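Local coordinates for protein cellulase (Xanthomonas axonopodis pv. citri, PDB 4W7W) that probably hydrolyses internal beta-1,4-glucosidic bonds of cellulose, as a glycoside hydrolase family 5 cellulase, and is captured here with cello-oligosaccharide bound, at residues G281-M286 with L294-W299; F70-V75 with A127-D132. All blocks are in the same frame, centred on the assembly; numbering follows the deposited sequence.

Both contacts belong to one closed (beta/alpha)8 barrel, on opposite sides of its centre. Interaction 1 seats helix 273-288 on the last barrel strand, 293-301, whereas interaction 2 joins a short helix just after the second strand, 65-70, to segment 127-132 of helix 127-141. Their centres lie 28 Å apart, the nearest atoms about 8 Å, and the two do not touch. In each, a tryptophan meets apolar side chains of a helix, one of them over a ring face. Segment 294-299 carries W299, which lines a glucose-binding pocket, whereas interaction 2 stands back from the sugar, the side chain of W72 about 13 Å from a bound glucose unit.

Interaction 1: residues G281-M286 with L294-W299; sequences GMLTYM and LGWTWW. With BGC (beta-D-glucopyranose), chain B.
In the last beta-alpha-beta unit of the barrel, strand 262-268, helix 273-288 and strand 293-301, W296 packs the final strand against the helix, its indole meeting L283 and M286. The methyl CD2 of L283 lies over one face of the indole, 3.6 Å from W296 CE2, in a CH-pi contact 30° off the normal of the five-membered ring. M286 comes in obliquely: its chain bends at chi3 (-76°), which brings CE within 3.5 Å of W296 CD1, and SD is 4.9 Å from the five-membered ring centroid, a Met-aromatic contact. Both residue types suit this buried helix face, since leucine offers a methyl that can sit over the ring and methionine a flexible thioether that can bend beside it. The indole N-H is served by a water in the ring plane, 2.9 Å from W296 NE1, which in turn donates to L283 O at 3.0 Å. Further along the chain, W299 lines the glycan pocket, its NE1 approaching O1 of a glucose to 3.1 Å; that glucose is hydrogen-bonded to E33. The helix and strand are thus held by dispersion and sulfur-aromatic contacts, with one water satisfying the buried indole N-H and tying it to the helix backbone.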
# COMPACT_ATOMS: atom_id res chain seq x y z
N GLY A 281 20.75 0.36 0.23
CA GLY A 281 20.84 0.64 1.66
C GLY A 281 19.53 0.44 2.39
O GLY A 281 19.49 -0.10 3.50
N MET A 282 18.42 0.86 1.78
CA MET A 282 17.14 0.73 2.45
C MET A 282 16.64 -0.71 2.44
O MET A 282 16.07 -1.17 3.44
CB MET A 282 16.15 1.77 1.92
CG MET A 282 15.52 1.53 0.60
SD MET A 282 14.64 3.04 0.08
CE MET A 282 13.42 3.22 1.36
N LEU A 283 16.91 -1.46 1.37
CA LEU A 283 16.54 -2.88 1.34
C LEU A 283 17.37 -3.68 2.34
O LEU A 283 16.83 -4.54 3.05
CB LEU A 283 16.72 -3.41 -0.08
CG LEU A 283 15.79 -2.82 -1.14
CD1 LEU A 283 16.20 -3.29 -2.51
CD2 LEU A 283 14.36 -3.19 -0.88
N THR A 284 18.66 -3.37 2.43
CA THR A 284 19.53 -3.99 3.41
C THR A 284 19.07 -3.65 4.84
O THR A 284 19.02 -4.53 5.72
CB THR A 284 20.98 -3.53 3.20
OG1 THR A 284 21.42 -4.04 1.94
CG2 THR A 284 21.89 -4.04 4.31
N TYR A 285 18.68 -2.39 5.05
CA TYR A 285 18.21 -1.96 6.37
C TYR A 285 16.97 -2.74 6.80
O TYR A 285 16.87 -3.21 7.94
CB TYR A 285 17.93 -0.45 6.38
CG TYR A 285 17.47 0.03 7.72
CD1 TYR A 285 18.37 0.41 8.70
CD2 TYR A 285 16.12 0.10 8.03
CE1 TYR A 285 17.95 0.83 9.94
CE2 TYR A 285 15.70 0.50 9.29
CZ TYR A 285 16.62 0.87 10.24
OH TYR A 285 16.17 1.27 11.47
N MET A 286 16.01 -2.90 5.89
CA MET A 286 14.80 -3.65 6.26
C MET A 286 15.12 -5.11 6.58
O MET A 286 14.57 -5.66 7.52
CB MET A 286 13.72 -3.50 5.19
CG MET A 286 13.09 -2.11 5.21
SD MET A 286 11.73 -1.91 4.04
CE MET A 286 12.65 -1.77 2.52
N LEU A 294 7.78 -6.55 8.11
CA LEU A 294 7.16 -7.70 7.43
C LEU A 294 7.49 -7.74 5.96
O LEU A 294 7.46 -8.83 5.36
CB LEU A 294 5.67 -7.65 7.53
CG LEU A 294 5.07 -8.03 8.85
CD1 LEU A 294 3.54 -7.95 8.74
CD2 LEU A 294 5.48 -9.44 9.25
N GLY A 295 7.71 -6.58 5.35
CA GLY A 295 7.98 -6.57 3.93
C GLY A 295 7.70 -5.24 3.30
O GLY A 295 7.55 -4.22 3.99
N TRP A 296 7.67 -5.27 1.97
CA TRP A 296 7.60 -4.08 1.17
C TRP A 296 7.02 -4.39 -0.19
O TRP A 296 7.10 -5.51 -0.69
CB TRP A 296 8.99 -3.44 0.99
CG TRP A 296 10.13 -4.32 0.56
CD1 TRP A 296 11.13 -4.71 1.38
CD2 TRP A 296 10.45 -4.84 -0.76
NE1 TRP A 296 12.05 -5.45 0.70
CE2 TRP A 296 11.67 -5.53 -0.62
CE3 TRP A 296 9.87 -4.75 -2.03
CZ2 TRP A 296 12.29 -6.17 -1.70
CZ3 TRP A 296 10.50 -5.40 -3.10
CH2 TRP A 296 11.69 -6.09 -2.92
N THR A 297 6.45 -3.35 -0.79
CA THR A 297 6.00 -3.37 -2.18
C THR A 297 6.44 -2.09 -2.87
O THR A 297 6.06 -0.99 -2.50
CB THR A 297 4.47 -3.58 -2.31
OG1 THR A 297 3.73 -2.76 -1.39
CG2 THR A 297 4.08 -5.02 -2.06
N TRP A 298 7.25 -2.27 -3.91
CA TRP A 298 7.77 -1.19 -4.73
C TRP A 298 6.67 -0.48 -5.51
O TRP A 298 5.74 -1.13 -6.00
CB TRP A 298 8.75 -1.80 -5.71
CG TRP A 298 9.28 -0.90 -6.77
CD1 TRP A 298 8.71 -0.64 -7.98
CD2 TRP A 298 10.48 -0.13 -6.72
NE1 TRP A 298 9.49 0.22 -8.71
CE2 TRP A 298 10.59 0.55 -7.96
CE3 TRP A 298 11.49 0.03 -5.78
CZ2 TRP A 298 11.70 1.36 -8.27
CZ3 TRP A 298 12.57 0.83 -6.09
CH2 TRP A 298 12.66 1.48 -7.32
N TRP A 299 6.79 0.82 -5.66
CA TRP A 299 5.92 1.60 -6.54
C TRP A 299 6.72 1.94 -7.80
O TRP A 299 7.65 2.72 -7.71
CB TRP A 299 5.44 2.89 -5.86
CG TRP A 299 4.45 3.59 -6.74
CD1 TRP A 299 4.74 4.43 -7.78
CD2 TRP A 299 3.04 3.38 -6.77
NE1 TRP A 299 3.58 4.79 -8.43
CE2 TRP A 299 2.53 4.14 -7.84
CE3 TRP A 299 2.17 2.60 -6.02
CZ2 TRP A 299 1.17 4.17 -8.14
CZ3 TRP A 299 0.82 2.61 -6.33
CH2 TRP A 299 0.33 3.39 -7.37
C2 BGC B . 2.03 8.92 -10.30
C3 BGC B . 0.84 9.39 -11.15
C4 BGC B . -0.23 8.31 -11.30
C5 BGC B . -0.55 7.68 -9.95
C6 BGC B . -1.43 6.45 -10.10
C1 BGC B . 1.54 8.33 -8.99
O1 BGC B . 2.63 7.78 -8.22
O2 BGC B . 2.91 10.02 -10.03
O3 BGC B . 1.33 9.81 -12.42
O4 BGC B . -1.45 8.87 -11.78
O5 BGC B . 0.65 7.27 -9.30
O6 BGC B . -1.83 6.06 -8.81
O HOH W 1 14.65 -6.09 1.75

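Interaction 2: residues F70-V75 with A127-D132; sequences FLWERV and AGALAD
Just after barrel strand 65-70, the short helix 72-75 packs against segment 127-132 of helix 127-141, and W72 lays the six-membered end of its indole beside A129 and L130. W72 CZ2 is 3.8 Å from L130 CA and, obliquely, 3.7 Å from A129 O without a hydrogen bond, and W72 CH2 is 4.0 Å from L130 CB, so the ring meets the helix backbone as well as side chains. L130 CD1 sits over one face, 4.3 Å from the six-membered ring centroid and 16° off its normal, a CH-pi contact. With CG anti to the backbone N (chi1 -180°) and chi2 at 61°, the leucine carries CD1 over the indole. A129 adds its small methyl, with CB 4.2 Å from W72 CZ2; alanine suits the spot because a broad ring can come close to the helix there. In the (beta/alpha)8 fold this ties a helix in the loop after the second strand to the helix following the third, and L109 of strand 104-109 touches both W72 and L130 from the barrel wall. The indole N-H of W72 hydrogen-bonds Q76 OE1, and Q76 NE2 bonds D132 OD2, carrying a polar chain across to helix 127-141.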
# COMPACT_ATOMS: atom_id res chain seq x y z
N PHE A 70 -7.06 0.01 -6.03
CA PHE A 70 -8.34 0.17 -6.70
C PHE A 70 -9.11 1.26 -5.97
O PHE A 70 -8.72 1.69 -4.88
CB PHE A 70 -9.14 -1.14 -6.76
CG PHE A 70 -9.49 -1.68 -5.42
CD1 PHE A 70 -8.61 -2.50 -4.77
CD2 PHE A 70 -10.67 -1.34 -4.78
CE1 PHE A 70 -8.87 -3.01 -3.53
CE2 PHE A 70 -10.95 -1.83 -3.52
CZ PHE A 70 -10.05 -2.67 -2.90
N LEU A 71 -10.15 1.76 -6.61
CA LEU A 71 -10.89 2.90 -6.04
C LEU A 71 -12.13 2.50 -5.28
O LEU A 71 -12.96 1.69 -5.73
CB LEU A 71 -11.34 3.88 -7.11
CG LEU A 71 -10.23 4.51 -7.94
CD1 LEU A 71 -10.83 5.56 -8.84
CD2 LEU A 71 -9.15 5.10 -7.04
N TRP A 72 -12.27 3.13 -4.11
CA TRP A 72 -13.48 3.01 -3.31
C TRP A 72 -14.73 3.29 -4.15
O TRP A 72 -15.71 2.56 -4.09
CB TRP A 72 -13.34 3.98 -2.13
CG TRP A 72 -14.36 3.85 -1.05
CD1 TRP A 72 -15.46 3.04 -1.01
CD2 TRP A 72 -14.38 4.62 0.16
NE1 TRP A 72 -16.17 3.27 0.15
CE2 TRP A 72 -15.51 4.22 0.89
CE3 TRP A 72 -13.54 5.61 0.68
CZ2 TRP A 72 -15.84 4.79 2.12
CZ3 TRP A 72 -13.87 6.19 1.88
CH2 TRP A 72 -15.01 5.78 2.59
N GLU A 73 -14.68 4.35 -4.95
CA GLU A 73 -15.83 4.76 -5.74
C GLU A 73 -16.22 3.75 -6.81
O GLU A 73 -17.38 3.72 -7.23
CB GLU A 73 -15.57 6.09 -6.41
CG GLU A 73 -15.29 7.25 -5.46
CD GLU A 73 -13.83 7.42 -5.06
OE1 GLU A 73 -12.99 6.52 -5.27
OE2 GLU A 73 -13.51 8.47 -4.46
N ARG A 74 -15.24 2.96 -7.27
CA ARG A 74 -15.50 1.95 -8.29
C ARG A 74 -15.98 0.64 -7.69
O ARG A 74 -16.80 -0.04 -8.33
CB ARG A 74 -14.26 1.75 -9.18
CG ARG A 74 -13.98 2.98 -10.02
CD ARG A 74 -12.78 2.83 -10.95
NE ARG A 74 -12.67 4.02 -11.78
CZ ARG A 74 -11.54 4.61 -12.17
NH1 ARG A 74 -10.35 4.10 -11.88
NH2 ARG A 74 -11.62 5.73 -12.88
N VAL A 75 -15.54 0.29 -6.48
CA VAL A 75 -16.02 -0.94 -5.86
C VAL A 75 -17.31 -0.73 -5.08
O VAL A 75 -18.05 -1.69 -4.85
CB VAL A 75 -14.92 -1.58 -4.99
CG1 VAL A 75 -14.80 -0.94 -3.63
CG2 VAL A 75 -15.13 -3.08 -4.87
N ALA A 127 -16.70 8.57 9.15
CA ALA A 127 -15.78 7.45 9.35
C ALA A 127 -16.48 6.09 9.24
O ALA A 127 -15.88 5.11 8.77
CB ALA A 127 -15.02 7.58 10.68
N GLY A 128 -17.74 6.04 9.66
CA GLY A 128 -18.46 4.79 9.57
C GLY A 128 -18.60 4.27 8.15
O GLY A 128 -18.74 3.07 7.96
N ALA A 129 -18.58 5.17 7.16
CA ALA A 129 -18.72 4.72 5.77
C ALA A 129 -17.53 3.84 5.39
O ALA A 129 -17.69 2.86 4.67
CB ALA A 129 -18.86 5.89 4.80
N LEU A 130 -16.33 4.20 5.85
CA LEU A 130 -15.15 3.37 5.56
C LEU A 130 -15.24 2.02 6.24
O LEU A 130 -14.85 0.99 5.68
CB LEU A 130 -13.88 4.09 6.00
CG LEU A 130 -12.58 3.31 5.74
CD1 LEU A 130 -12.39 3.03 4.26
CD2 LEU A 130 -11.40 4.07 6.31
N ALA A 131 -15.80 2.00 7.46
CA ALA A 131 -16.00 0.73 8.16
C ALA A 131 -16.97 -0.17 7.40
O ALA A 131 -16.80 -1.38 7.35
CB ALA A 131 -16.44 0.97 9.60
N ASP A 132 -18.01 0.42 6.81
CA ASP A 132 -18.96 -0.36 6.02
C ASP A 132 -18.30 -0.97 4.79
O ASP A 132 -18.51 -2.15 4.47
CB ASP A 132 -20.17 0.48 5.61
CG ASP A 132 -21.17 -0.32 4.80
OD1 ASP A 132 -21.93 -1.10 5.43
OD2 ASP A 132 -21.20 -0.19 3.57